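NmrA family protein (Shigella flexneri 2a, PDB 3QVO) is of unknown function but has a Rossmann fold of the NmrA family and probably binds NAD(P). Local coordinates at residues H38-L43 against P64-S69; Q89-A94 against D206-P211; G32-R37 against L173-I178; A80-A85 against N106-A111. All blocks are in the same frame, centred on the assembly; numbering follows the deposited sequence.

Contact 1 (H38-L43 against P64-S69); sequences HVINQL and PYPTNS
Asn-68 reaches across to Leu-43 of helix 34-43. Its ND2 donates to the backbone O of Leu-43 at 2.7 Å, with an N-H...O angle of 150°. The oxygen lies close to the plane of the Asn-68 amide, while the donor is tilted 34° from the carbonyl plane of Leu-43. One turn back along the helix, Ile-40 adds the apolar part. Its CG2 branch meets CG of the Pro-66 ring at 3.9 Å, and the two side chains run at about a right angle to each other. The contact joins the first crossover helix of the Rossmann fold to the loop that leads into the edge strand 69-73. That loop makes a type I beta turn from Pro-66 to Ser-69. Pro-66 O takes two donors from the end of the turn, Ser-69 N at 3.2 Å and Ser-69 OG at 2.7 Å. The Asn-68 side chain stands between its own backbone N and carbonyl carbon (chi1 70°), which turns the amide toward Leu-43. Its ND2 also donates to Lys-46 O, and its OD1 accepts from Gln-51 NE2. Both ends of the amide are thus held, which fixes its rotation. Gln-51 NE2 is also bonded to Ile-40 O.

Contact 2 (Q89-A94 against D206-P211); sequences QDIVYA and DIIDKP
Ile-91 and Ile-208 have the nearest CA atoms across the contact, 7.2 Å apart. Ile-91 opens strand 91-95, and Ile-208 lies in the last turn of helix 197-209. Lys-210 is the first residue to leave helical geometry, although its N still bonds to Asp-206 O at 2.9 Å. Pro-211 follows in the loop, its ring facing the strand. Ile-91 points at the helix end and carries the contact with both of its branches. CG1 sits beside the backbone N (chi1 -68°) and the chain runs on extended, so that CD1 is carried out to the helix end. There Ile-91 CD1 lies 3.8 Å from the carbonyl O of Ile-208. The same methyl is 4.0 Å from Pro-211 CB, and the two side chains cross at about a right angle. The other branch is farther from its partner, Ile-91 CG2 lying 4.4 Å from Ile-208 CG1. This is helix-on-sheet packing in the Rossmann fold. Strand 91-95 lies between parallel strands 24-29 and 119-123, and helix 197-209 covers one face of it beside helix 34-43. Ile-91 bonds through its backbone to Asn-25 and Leu-27, which ties it to the first of these neighbours. Tyr-93, two residues on, faces the same side and packs on Ile-35 and Val-39 of helix 34-43. Two carbonyls beside the contact have partners elsewhere: Ile-208 O accepts from Lys-24 NZ, and Pro-211 O from Arg-119 NE.

Contact 3 (G32-R37 against L173-I178); sequences GGQIAR and LTDEDI
The glycine-rich turn after the first strand of the Rossmann fold, with Gly-32 and Gly-33, leads here into helix 34-43. In this fold such a turn usually receives the dinucleotide phosphates, and it probably does so here. Gln-34 and Ile-35, just after the glycines, meet Leu-173, near the end of strand 164-174, and Asp-175 in the loop just beyond it. Ile-35 and Leu-173 touch at the ends of their chains, which cross at about a right angle. Ile-35 CD1 lies 3.8 Å from Leu-173 CD1 and 4.1 Å from Leu-173 CD2, so it faces both methyls of the fork. CG1 of Ile-35 stands beside the backbone N (chi1 -72°), and this brings CD1 to the strand. Beside this pair, Gln-34 reaches out to Asp-175. Gln-34 OE1 is 3.9 Å from both OD1 and OD2 of Asp-175, with the amide and carboxylate planes only 25° apart. Asp-175 OD1 forms a salt bridge with Arg-197 NH2, and the Arg-197 side chain also touches Gln-34, Ile-35 and Leu-173. Because the atoms of the polar pair that meet are all acceptors, theirs is a loose approach and not a bond; Arg-197 holds the carboxylate, and its charge probably eases the approach.

Contact 4 (A80-A85 against N106-A111); sequences AALKQA and NSVIAA
Apolar packing dominates, and Leu-82 supplies it from one side. Its CD2 methyl enters the surface of helix 101-114 among Ser-107, Val-108 and Ala-111. Leu-82 CD2 is 3.7 Å from Ala-111 CB, and Leu-82 CG is 3.9 Å from the same carbon. Toward Val-108 the nearest atom is the backbone CA, 4.1 Å from Leu-82 CD2. CG of Leu-82 is anti to the backbone N (chi1 180°), which carries the fork out toward helix 101-114. The small Ala-111 side chain probably helps the leucine to approach the helix. The axes of 80-85 and 106-111 approach to 9.9 Å and cross at -45°. These helices lie side by side on one face of the Rossmann sheet. Helix 79-86 leads into strand 91-95, and helix 101-114 leads on from it. Leu-82 and Val-108 also both touch Leu-29 of strand 24-29. The polar neighbours of the methyl are only in van der Waals touch. Leu-82 CD2 is 3.6 Å from both OG and O of Ser-107. The buried Ser-107 hydroxyl is bonded to Val-76 O, and weakly to His-79 ND1. Lys-83, modelled only to CB, belongs to the pocket of bound 5-mercapto-2-nitro-benzoic acid, with Gln-87 and Cys-115. The Ala-111 side chain is about 7 Å from that ligand.

How the contacts relate
Contact 3 opens first, at the start of helix 34-43, and closes only at the end of strand 164-174. Contact 1 opens farther along the same helix and closes just before strand 69-73. It is nested inside contact 3 and is complete before contacts 2 and 4 begin. Contact 4 opens next, on helix 79-86, and is also nested inside contact 3. Contact 2 opens on strand 91-95 before contact 4 has closed, so these two cross. It closes last, at the end of helix 197-209, and so crosses contact 3 too. Leu-43 of contact 1 packs on Ile-208 of contact 2, so helices 34-43 and 197-209 meet over one face of the sheet. Contact 4 joins helices 79-86 and 101-114 on the other, where Val-92 meets Val-108.

Contact 1 (H38-L43 against P64-S69)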
loop_
_atom_site.group_PDB
_atom_site.type_symbol
_atom_site.label_atom_id
_atom_site.label_comp_id
_atom_site.label_asym_id
_atom_site.label_seq_id
_atom_site.Cartn_x
_atom_site.Cartn_y
_atom_site.Cartn_z
ATOM N N HIS A 38 3.478 -0.860 10.768
ATOM C CA HIS A 38 4.757 -0.185 10.809
ATOM C C HIS A 38 4.572 1.231 10.253
ATOM O O HIS A 38 5.135 2.173 10.770
ATOM C CB HIS A 38 5.814 -0.919 9.972
ATOM C CG HIS A 38 6.159 -2.295 10.453
ATOM N ND1 HIS A 38 6.938 -2.526 11.561
ATOM C CD2 HIS A 38 5.915 -3.513 9.916
ATOM C CE1 HIS A 38 7.112 -3.827 11.719
ATOM N NE2 HIS A 38 6.506 -4.449 10.725
ATOM N N VAL A 39 3.800 1.380 9.198
ATOM C CA VAL A 39 3.586 2.692 8.613
ATOM C C VAL A 39 2.889 3.581 9.624
ATOM O O VAL A 39 3.316 4.721 9.874
ATOM C CB VAL A 39 2.702 2.637 7.362
ATOM C CG1 VAL A 39 2.382 4.005 6.895
ATOM C CG2 VAL A 39 3.363 1.854 6.288
ATOM N N ILE A 40 1.849 3.032 10.240
ATOM C CA ILE A 40 1.064 3.782 11.221
ATOM C C ILE A 40 1.977 4.294 12.332
ATOM O O ILE A 40 1.879 5.440 12.750
ATOM C CB ILE A 40 -0.033 2.889 11.812
ATOM C CG1 ILE A 40 -1.110 2.675 10.778
ATOM C CG2 ILE A 40 -0.615 3.449 13.095
ATOM C CD1 ILE A 40 -2.011 1.480 11.076
ATOM N N ASN A 41 2.865 3.423 12.799
ATOM C CA ASN A 41 3.847 3.730 13.818
ATOM C C ASN A 41 4.864 4.798 13.440
ATOM O O ASN A 41 5.266 5.627 14.264
ATOM C CB ASN A 41 4.650 2.481 14.074
ATOM C CG ASN A 41 4.362 1.850 15.399
ATOM O OD1 ASN A 41 3.470 0.976 15.491
ATOM N ND2 ASN A 41 5.178 2.217 16.440
ATOM N N GLN A 42 5.361 4.737 12.220
ATOM C CA GLN A 42 6.238 5.787 11.758
ATOM C C GLN A 42 5.479 7.085 11.566
ATOM O O GLN A 42 6.057 8.156 11.716
ATOM C CB GLN A 42 6.865 5.413 10.453
ATOM C CG GLN A 42 7.678 4.138 10.534
ATOM C CD GLN A 42 8.585 4.029 9.346
ATOM O OE1 GLN A 42 9.530 4.846 9.204
ATOM N NE2 GLN A 42 8.321 3.049 8.478
ATOM N N LEU A 43 4.192 7.008 11.234
ATOM C CA LEU A 43 3.401 8.224 11.075
ATOM C C LEU A 43 2.981 8.844 12.423
ATOM O O LEU A 43 2.560 10.001 12.481
ATOM C CB LEU A 43 2.201 7.976 10.157
ATOM C CG LEU A 43 2.549 7.613 8.703
ATOM C CD1 LEU A 43 1.303 7.411 7.945
ATOM C CD2 LEU A 43 3.486 8.631 7.965
ATOM N N PRO A 64 -1.128 1.440 21.418
ATOM C CA PRO A 64 -2.246 2.400 21.570
ATOM C C PRO A 64 -2.414 3.144 20.263
ATOM O O PRO A 64 -1.659 2.937 19.288
ATOM C CB PRO A 64 -1.800 3.345 22.702
ATOM C CG PRO A 64 -0.777 2.563 23.484
ATOM C CD PRO A 64 -0.077 1.685 22.429
ATOM N N TYR A 65 -3.436 3.969 20.220
ATOM C CA TYR A 65 -3.859 4.507 18.958
ATOM C C TYR A 65 -3.210 5.857 18.926
ATOM O O TYR A 65 -3.446 6.656 19.821
ATOM C CB TYR A 65 -5.395 4.617 18.892
ATOM C CG TYR A 65 -6.142 3.298 19.075
ATOM C CD1 TYR A 65 -5.673 2.126 18.479
ATOM C CD2 TYR A 65 -7.332 3.228 19.827
ATOM C CE1 TYR A 65 -6.347 0.924 18.621
ATOM C CE2 TYR A 65 -8.023 2.012 19.979
ATOM C CZ TYR A 65 -7.512 0.862 19.368
ATOM O OH TYR A 65 -8.141 -0.370 19.477
ATOM N N PRO A 66 -2.393 6.120 17.912
ATOM C CA PRO A 66 -1.735 7.411 17.837
ATOM C C PRO A 66 -2.700 8.572 17.883
ATOM O O PRO A 66 -3.826 8.452 17.422
ATOM C CB PRO A 66 -1.031 7.389 16.474
ATOM C CG PRO A 66 -1.296 6.062 15.878
ATOM C CD PRO A 66 -2.327 5.368 16.649
ATOM N N THR A 67 -2.237 9.707 18.402
ATOM C CA THR A 67 -3.118 10.850 18.632
ATOM C C THR A 67 -3.477 11.537 17.341
ATOM O O THR A 67 -4.487 12.227 17.269
ATOM C CB THR A 67 -2.468 11.872 19.627
ATOM O OG1 THR A 67 -1.321 12.469 19.010
ATOM C CG2 THR A 67 -2.066 11.167 20.891
ATOM N N ASN A 68 -2.675 11.323 16.296
ATOM C CA ASN A 68 -2.959 11.883 14.994
ATOM C C ASN A 68 -3.799 10.928 14.094
ATOM O O ASN A 68 -3.820 11.098 12.879
ATOM C CB ASN A 68 -1.665 12.317 14.306
ATOM C CG ASN A 68 -0.785 11.115 13.887
ATOM O OD1 ASN A 68 -1.107 9.962 14.194
ATOM N ND2 ASN A 68 0.306 11.389 13.174
ATOM N N SER A 69 -4.536 9.984 14.693
ATOM C CA SER A 69 -5.288 8.976 13.922
ATOM C C SER A 69 -6.761 9.099 14.112
ATOM O O SER A 69 -7.236 9.616 15.101
ATOM C CB SER A 69 -4.912 7.540 14.303
ATOM O OG SER A 69 -5.393 7.195 15.608
#

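Contact 2 (Q89-A94 against D206-P211)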
loop_
_atom_site.group_PDB
_atom_site.type_symbol
_atom_site.label_atom_id
_atom_site.label_comp_id
_atom_site.label_asym_id
_atom_site.label_seq_id
_atom_site.Cartn_x
_atom_site.Cartn_y
_atom_site.Cartn_z
ATOM N N GLN A 89 -8.993 13.879 1.722
ATOM C CA GLN A 89 -7.702 13.212 1.834
ATOM C C GLN A 89 -6.720 13.682 0.780
ATOM O O GLN A 89 -7.100 14.077 -0.294
ATOM C CB GLN A 89 -7.839 11.697 1.714
ATOM C CG GLN A 89 -8.778 11.035 2.727
ATOM C CD GLN A 89 -8.279 11.095 4.153
ATOM O OE1 GLN A 89 -7.136 11.472 4.398
ATOM N NE2 GLN A 89 -9.111 10.651 5.099
ATOM N N ASP A 90 -5.447 13.585 1.083
ATOM C CA ASP A 90 -4.395 13.965 0.142
ATOM C C ASP A 90 -3.693 12.745 -0.440
ATOM O O ASP A 90 -3.252 12.792 -1.562
ATOM C CB ASP A 90 -3.388 14.869 0.854
ATOM C CG ASP A 90 -4.057 16.097 1.401
ATOM O OD1 ASP A 90 -4.713 16.771 0.587
ATOM O OD2 ASP A 90 -4.025 16.360 2.636
ATOM N N ILE A 91 -3.553 11.679 0.332
ATOM C CA ILE A 91 -2.731 10.550 -0.076
ATOM C C ILE A 91 -3.402 9.307 0.426
ATOM O O ILE A 91 -3.789 9.242 1.585
ATOM C CB ILE A 91 -1.325 10.598 0.514
ATOM C CG1 ILE A 91 -0.506 11.747 -0.066
ATOM C CG2 ILE A 91 -0.564 9.350 0.197
ATOM C CD1 ILE A 91 0.773 12.047 0.731
ATOM N N VAL A 92 -3.581 8.344 -0.477
ATOM C CA VAL A 92 -4.187 7.058 -0.157
ATOM C C VAL A 92 -3.110 6.020 -0.212
ATOM O O VAL A 92 -2.338 5.964 -1.170
ATOM C CB VAL A 92 -5.302 6.691 -1.166
ATOM C CG1 VAL A 92 -5.863 5.289 -0.876
ATOM C CG2 VAL A 92 -6.406 7.724 -1.112
ATOM N N TYR A 93 -3.075 5.217 0.843
ATOM C CA TYR A 93 -2.182 4.124 0.956
ATOM C C TYR A 93 -3.041 2.894 1.157
ATOM O O TYR A 93 -3.760 2.783 2.142
ATOM C CB TYR A 93 -1.207 4.346 2.107
ATOM C CG TYR A 93 -0.624 3.046 2.656
ATOM C CD1 TYR A 93 -0.346 2.000 1.822
ATOM C CD2 TYR A 93 -0.318 2.897 4.008
ATOM C CE1 TYR A 93 0.168 0.823 2.270
ATOM C CE2 TYR A 93 0.202 1.672 4.471
ATOM C CZ TYR A 93 0.423 0.649 3.563
ATOM O OH TYR A 93 0.925 -0.556 3.931
ATOM N N ALA A 94 -2.976 1.994 0.175
ATOM C CA ALA A 94 -3.762 0.801 0.105
ATOM C C ALA A 94 -2.836 -0.394 0.245
ATOM O O ALA A 94 -1.837 -0.516 -0.476
ATOM C CB ALA A 94 -4.490 0.717 -1.230
ATOM N N ASP A 206 8.578 7.152 3.264
ATOM C CA ASP A 206 9.336 8.122 2.480
ATOM C C ASP A 206 8.488 8.752 1.368
ATOM O O ASP A 206 8.621 9.942 1.113
ATOM C CB ASP A 206 10.611 7.518 1.917
ATOM C CG ASP A 206 11.676 7.255 3.006
ATOM O OD1 ASP A 206 11.443 7.562 4.217
ATOM O OD2 ASP A 206 12.756 6.728 2.643
ATOM N N ILE A 207 7.573 7.988 0.768
ATOM C CA ILE A 207 6.751 8.515 -0.322
ATOM C C ILE A 207 5.681 9.440 0.274
ATOM O O ILE A 207 5.401 10.511 -0.231
ATOM C CB ILE A 207 6.098 7.403 -1.144
ATOM C CG1 ILE A 207 7.135 6.500 -1.808
ATOM C CG2 ILE A 207 5.166 7.986 -2.240
ATOM C CD1 ILE A 207 6.510 5.324 -2.643
ATOM N N ILE A 208 5.093 9.021 1.379
ATOM C CA ILE A 208 4.136 9.850 2.066
ATOM C C ILE A 208 4.800 11.166 2.471
ATOM O O ILE A 208 4.224 12.258 2.323
ATOM C CB ILE A 208 3.616 9.140 3.302
ATOM C CG1 ILE A 208 2.695 8.011 2.887
ATOM C CG2 ILE A 208 2.908 10.135 4.237
ATOM C CD1 ILE A 208 2.170 7.136 4.018
ATOM N N ASP A 209 6.019 11.069 2.974
ATOM C CA ASP A 209 6.756 12.278 3.333
ATOM C C ASP A 209 7.056 13.168 2.134
ATOM O O ASP A 209 6.962 14.373 2.256
ATOM C CB ASP A 209 8.073 11.976 4.071
ATOM C CG ASP A 209 8.541 13.166 4.895
ATOM O OD1 ASP A 209 7.697 13.681 5.703
ATOM O OD2 ASP A 209 9.710 13.627 4.721
ATOM N N LYS A 210 7.461 12.579 1.011
ATOM C CA LYS A 210 7.761 13.307 -0.236
ATOM C C LYS A 210 7.014 12.637 -1.388
ATOM O O LYS A 210 7.531 11.741 -2.047
ATOM C CB LYS A 210 9.256 13.287 -0.495
ATOM C CG LYS A 210 10.013 14.087 0.562
ATOM C CD LYS A 210 11.533 14.083 0.404
ATOM C CE LYS A 210 12.122 15.100 1.377
ATOM N NZ LYS A 210 13.528 15.466 1.033
ATOM N N PRO A 211 5.759 13.040 -1.596
ATOM C CA PRO A 211 4.890 12.317 -2.510
ATOM C C PRO A 211 5.158 12.572 -3.983
ATOM O O PRO A 211 4.613 11.879 -4.837
ATOM C CB PRO A 211 3.487 12.766 -2.082
ATOM C CG PRO A 211 3.686 14.107 -1.456
ATOM C CD PRO A 211 5.048 14.081 -0.834
#

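Contact 3 (G32-R37 against L173-I178)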
loop_
_atom_site.group_PDB
_atom_site.type_symbol
_atom_site.label_atom_id
_atom_site.label_comp_id
_atom_site.label_asym_id
_atom_site.label_seq_id
_atom_site.Cartn_x
_atom_site.Cartn_y
_atom_site.Cartn_z
ATOM N N GLY A 32 -5.479 -2.684 9.462
ATOM C CA GLY A 32 -5.059 -3.794 10.347
ATOM C C GLY A 32 -3.985 -4.721 9.780
ATOM O O GLY A 32 -3.613 -5.687 10.398
ATOM N N GLY A 33 -3.498 -4.428 8.588
ATOM C CA GLY A 33 -2.447 -5.233 7.969
ATOM C C GLY A 33 -1.078 -5.033 8.596
ATOM O O GLY A 33 -0.785 -3.990 9.190
ATOM N N GLN A 34 -0.219 -6.027 8.417
ATOM C CA GLN A 34 1.064 -6.062 9.090
ATOM C C GLN A 34 2.077 -5.054 8.549
ATOM O O GLN A 34 2.902 -4.557 9.314
ATOM C CB GLN A 34 1.660 -7.472 9.036
ATOM C CG GLN A 34 0.700 -8.613 9.436
ATOM C CD GLN A 34 1.373 -9.967 9.430
ATOM O OE1 GLN A 34 2.512 -10.116 9.879
ATOM N NE2 GLN A 34 0.670 -10.964 8.922
ATOM N N ILE A 35 2.075 -4.772 7.255
ATOM C CA ILE A 35 2.884 -3.658 6.754
ATOM C C ILE A 35 2.290 -2.339 7.234
ATOM O O ILE A 35 3.029 -1.407 7.639
ATOM C CB ILE A 35 3.014 -3.627 5.216
ATOM C CG1 ILE A 35 3.936 -4.763 4.726
ATOM C CG2 ILE A 35 3.595 -2.318 4.734
ATOM C CD1 ILE A 35 3.691 -5.132 3.233
ATOM N N ALA A 36 0.970 -2.267 7.228
ATOM C CA ALA A 36 0.281 -1.072 7.661
ATOM C C ALA A 36 0.711 -0.634 9.090
ATOM O O ALA A 36 0.865 0.562 9.342
ATOM C CB ALA A 36 -1.240 -1.254 7.568
ATOM N N ARG A 37 0.927 -1.597 9.992
ATOM C CA ARG A 37 1.201 -1.323 11.401
ATOM C C ARG A 37 2.498 -0.570 11.616
ATOM O O ARG A 37 2.600 0.261 12.526
ATOM C CB ARG A 37 1.228 -2.608 12.242
ATOM N N LEU A 173 7.611 -11.594 1.949
ATOM C CA LEU A 173 7.685 -10.782 3.139
ATOM C C LEU A 173 8.227 -11.533 4.332
ATOM O O LEU A 173 7.730 -12.599 4.659
ATOM C CB LEU A 173 6.305 -10.207 3.450
ATOM C CG LEU A 173 5.838 -9.150 2.443
ATOM C CD1 LEU A 173 4.388 -8.840 2.651
ATOM C CD2 LEU A 173 6.676 -7.882 2.539
ATOM N N THR A 174 9.272 -10.984 4.960
ATOM C CA THR A 174 9.683 -11.418 6.301
ATOM C C THR A 174 9.336 -10.370 7.371
ATOM O O THR A 174 8.995 -9.186 7.068
ATOM C CB THR A 174 11.187 -11.649 6.403
ATOM O OG1 THR A 174 11.848 -10.384 6.460
ATOM C CG2 THR A 174 11.706 -12.461 5.228
ATOM N N ASP A 175 9.442 -10.826 8.619
ATOM C CA ASP A 175 9.238 -9.998 9.793
ATOM C C ASP A 175 10.577 -9.629 10.455
ATOM O O ASP A 175 10.622 -9.229 11.623
ATOM C CB ASP A 175 8.283 -10.699 10.775
ATOM C CG ASP A 175 6.817 -10.547 10.369
ATOM O OD1 ASP A 175 6.389 -9.404 10.006
ATOM O OD2 ASP A 175 6.072 -11.560 10.413
ATOM N N GLU A 176 11.663 -9.731 9.692
ATOM C CA GLU A 176 12.983 -9.295 10.163
ATOM C C GLU A 176 12.985 -7.802 10.566
ATOM O O GLU A 176 12.470 -6.966 9.846
ATOM C CB GLU A 176 14.036 -9.558 9.077
ATOM C CG GLU A 176 15.470 -9.110 9.437
ATOM C CD GLU A 176 16.561 -10.070 8.959
ATOM O OE1 GLU A 176 16.262 -11.027 8.181
ATOM O OE2 GLU A 176 17.734 -9.874 9.390
ATOM N N ASP A 177 13.597 -7.486 11.710
ATOM C CA ASP A 177 13.703 -6.104 12.206
ATOM C C ASP A 177 14.825 -5.342 11.492
ATOM O O ASP A 177 15.808 -4.988 12.109
ATOM C CB ASP A 177 13.935 -6.104 13.729
ATOM C CG ASP A 177 13.916 -4.696 14.339
ATOM O OD1 ASP A 177 13.322 -3.770 13.755
ATOM O OD2 ASP A 177 14.501 -4.512 15.425
ATOM N N ILE A 178 14.672 -5.105 10.193
ATOM C CA ILE A 178 15.668 -4.374 9.420
ATOM C C ILE A 178 15.037 -3.561 8.296
ATOM O O ILE A 178 13.941 -3.861 7.843
ATOM C CB ILE A 178 16.701 -5.345 8.813
ATOM C CG1 ILE A 178 18.045 -4.642 8.577
ATOM C CG2 ILE A 178 16.168 -5.969 7.525
ATOM C CD1 ILE A 178 19.296 -5.475 8.976
#

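Contact 4 (A80-A85 against N106-A111)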
loop_
_atom_site.group_PDB
_atom_site.type_symbol
_atom_site.label_atom_id
_atom_site.label_comp_id
_atom_site.label_asym_id
_atom_site.label_seq_id
_atom_site.Cartn_x
_atom_site.Cartn_y
_atom_site.Cartn_z
ATOM N N ALA A 80 -20.221 3.643 -0.188
ATOM C CA ALA A 80 -20.623 4.773 0.639
ATOM C C ALA A 80 -19.615 5.015 1.798
ATOM O O ALA A 80 -19.214 6.137 2.042
ATOM C CB ALA A 80 -22.033 4.574 1.184
ATOM N N ALA A 81 -19.155 3.958 2.469
ATOM C CA ALA A 81 -18.298 4.145 3.608
ATOM C C ALA A 81 -16.962 4.684 3.126
ATOM O O ALA A 81 -16.354 5.552 3.763
ATOM C CB ALA A 81 -18.124 2.858 4.337
ATOM N N LEU A 82 -16.482 4.121 2.028
ATOM C CA LEU A 82 -15.211 4.484 1.461
ATOM C C LEU A 82 -15.213 5.932 1.004
ATOM O O LEU A 82 -14.329 6.667 1.365
ATOM C CB LEU A 82 -14.843 3.528 0.324
ATOM C CG LEU A 82 -13.490 3.843 -0.354
ATOM C CD1 LEU A 82 -12.371 3.725 0.604
ATOM C CD2 LEU A 82 -13.281 2.979 -1.572
ATOM N N LYS A 83 -16.243 6.378 0.305
ATOM C CA LYS A 83 -16.360 7.809 -0.050
ATOM C C LYS A 83 -16.338 8.689 1.191
ATOM O O LYS A 83 -15.643 9.706 1.230
ATOM C CB LYS A 83 -17.584 8.112 -0.909
ATOM N N GLN A 84 -17.059 8.317 2.239
ATOM C CA GLN A 84 -17.024 9.183 3.458
ATOM C C GLN A 84 -15.620 9.371 3.971
ATOM O O GLN A 84 -15.237 10.474 4.387
ATOM C CB GLN A 84 -17.815 8.598 4.599
ATOM C CG GLN A 84 -19.237 8.200 4.251
ATOM C CD GLN A 84 -20.182 9.352 4.325
ATOM O OE1 GLN A 84 -19.796 10.511 4.148
ATOM N NE2 GLN A 84 -21.436 9.048 4.594
ATOM N N ALA A 85 -14.873 8.268 3.987
ATOM C CA ALA A 85 -13.530 8.254 4.530
ATOM C C ALA A 85 -12.553 8.995 3.616
ATOM O O ALA A 85 -11.500 9.491 4.060
ATOM C CB ALA A 85 -13.059 6.801 4.713
ATOM N N ASN A 106 -10.816 -1.032 -8.364
ATOM C CA ASN A 106 -11.754 -0.192 -9.118
ATOM C C ASN A 106 -12.530 0.725 -8.162
ATOM O O ASN A 106 -12.802 1.908 -8.464
ATOM C CB ASN A 106 -12.747 -1.045 -9.885
ATOM C CG ASN A 106 -12.165 -1.678 -11.139
ATOM O OD1 ASN A 106 -11.079 -1.317 -11.578
ATOM N ND2 ASN A 106 -12.916 -2.624 -11.739
ATOM N N SER A 107 -12.856 0.205 -6.991
ATOM C CA SER A 107 -13.615 0.952 -6.023
ATOM C C SER A 107 -12.762 2.080 -5.426
ATOM O O SER A 107 -13.262 3.192 -5.205
ATOM C CB SER A 107 -14.167 0.006 -4.954
ATOM O OG SER A 107 -14.834 0.695 -3.928
ATOM N N VAL A 108 -11.473 1.826 -5.232
ATOM C CA VAL A 108 -10.624 2.828 -4.696
ATOM C C VAL A 108 -10.455 3.943 -5.729
ATOM O O VAL A 108 -10.518 5.127 -5.395
ATOM C CB VAL A 108 -9.275 2.249 -4.208
ATOM C CG1 VAL A 108 -8.268 3.356 -3.803
ATOM C CG2 VAL A 108 -9.512 1.300 -3.021
ATOM N N ILE A 109 -10.282 3.574 -6.985
ATOM C CA ILE A 109 -10.008 4.573 -8.023
ATOM C C ILE A 109 -11.213 5.531 -8.155
ATOM O O ILE A 109 -11.057 6.766 -8.207
ATOM C CB ILE A 109 -9.736 3.865 -9.327
ATOM C CG1 ILE A 109 -8.364 3.153 -9.281
ATOM C CG2 ILE A 109 -9.815 4.804 -10.505
ATOM C CD1 ILE A 109 -8.238 2.020 -10.358
ATOM N N ALA A 110 -12.397 4.938 -8.230
ATOM C CA ALA A 110 -13.666 5.636 -8.320
ATOM C C ALA A 110 -13.862 6.605 -7.153
ATOM O O ALA A 110 -14.263 7.720 -7.357
ATOM C CB ALA A 110 -14.794 4.654 -8.337
ATOM N N ALA A 111 -13.593 6.165 -5.937
ATOM C CA ALA A 111 -13.748 7.023 -4.762
ATOM C C ALA A 111 -12.715 8.173 -4.804
ATOM O O ALA A 111 -13.036 9.335 -4.543
ATOM C CB ALA A 111 -13.593 6.203 -3.459
#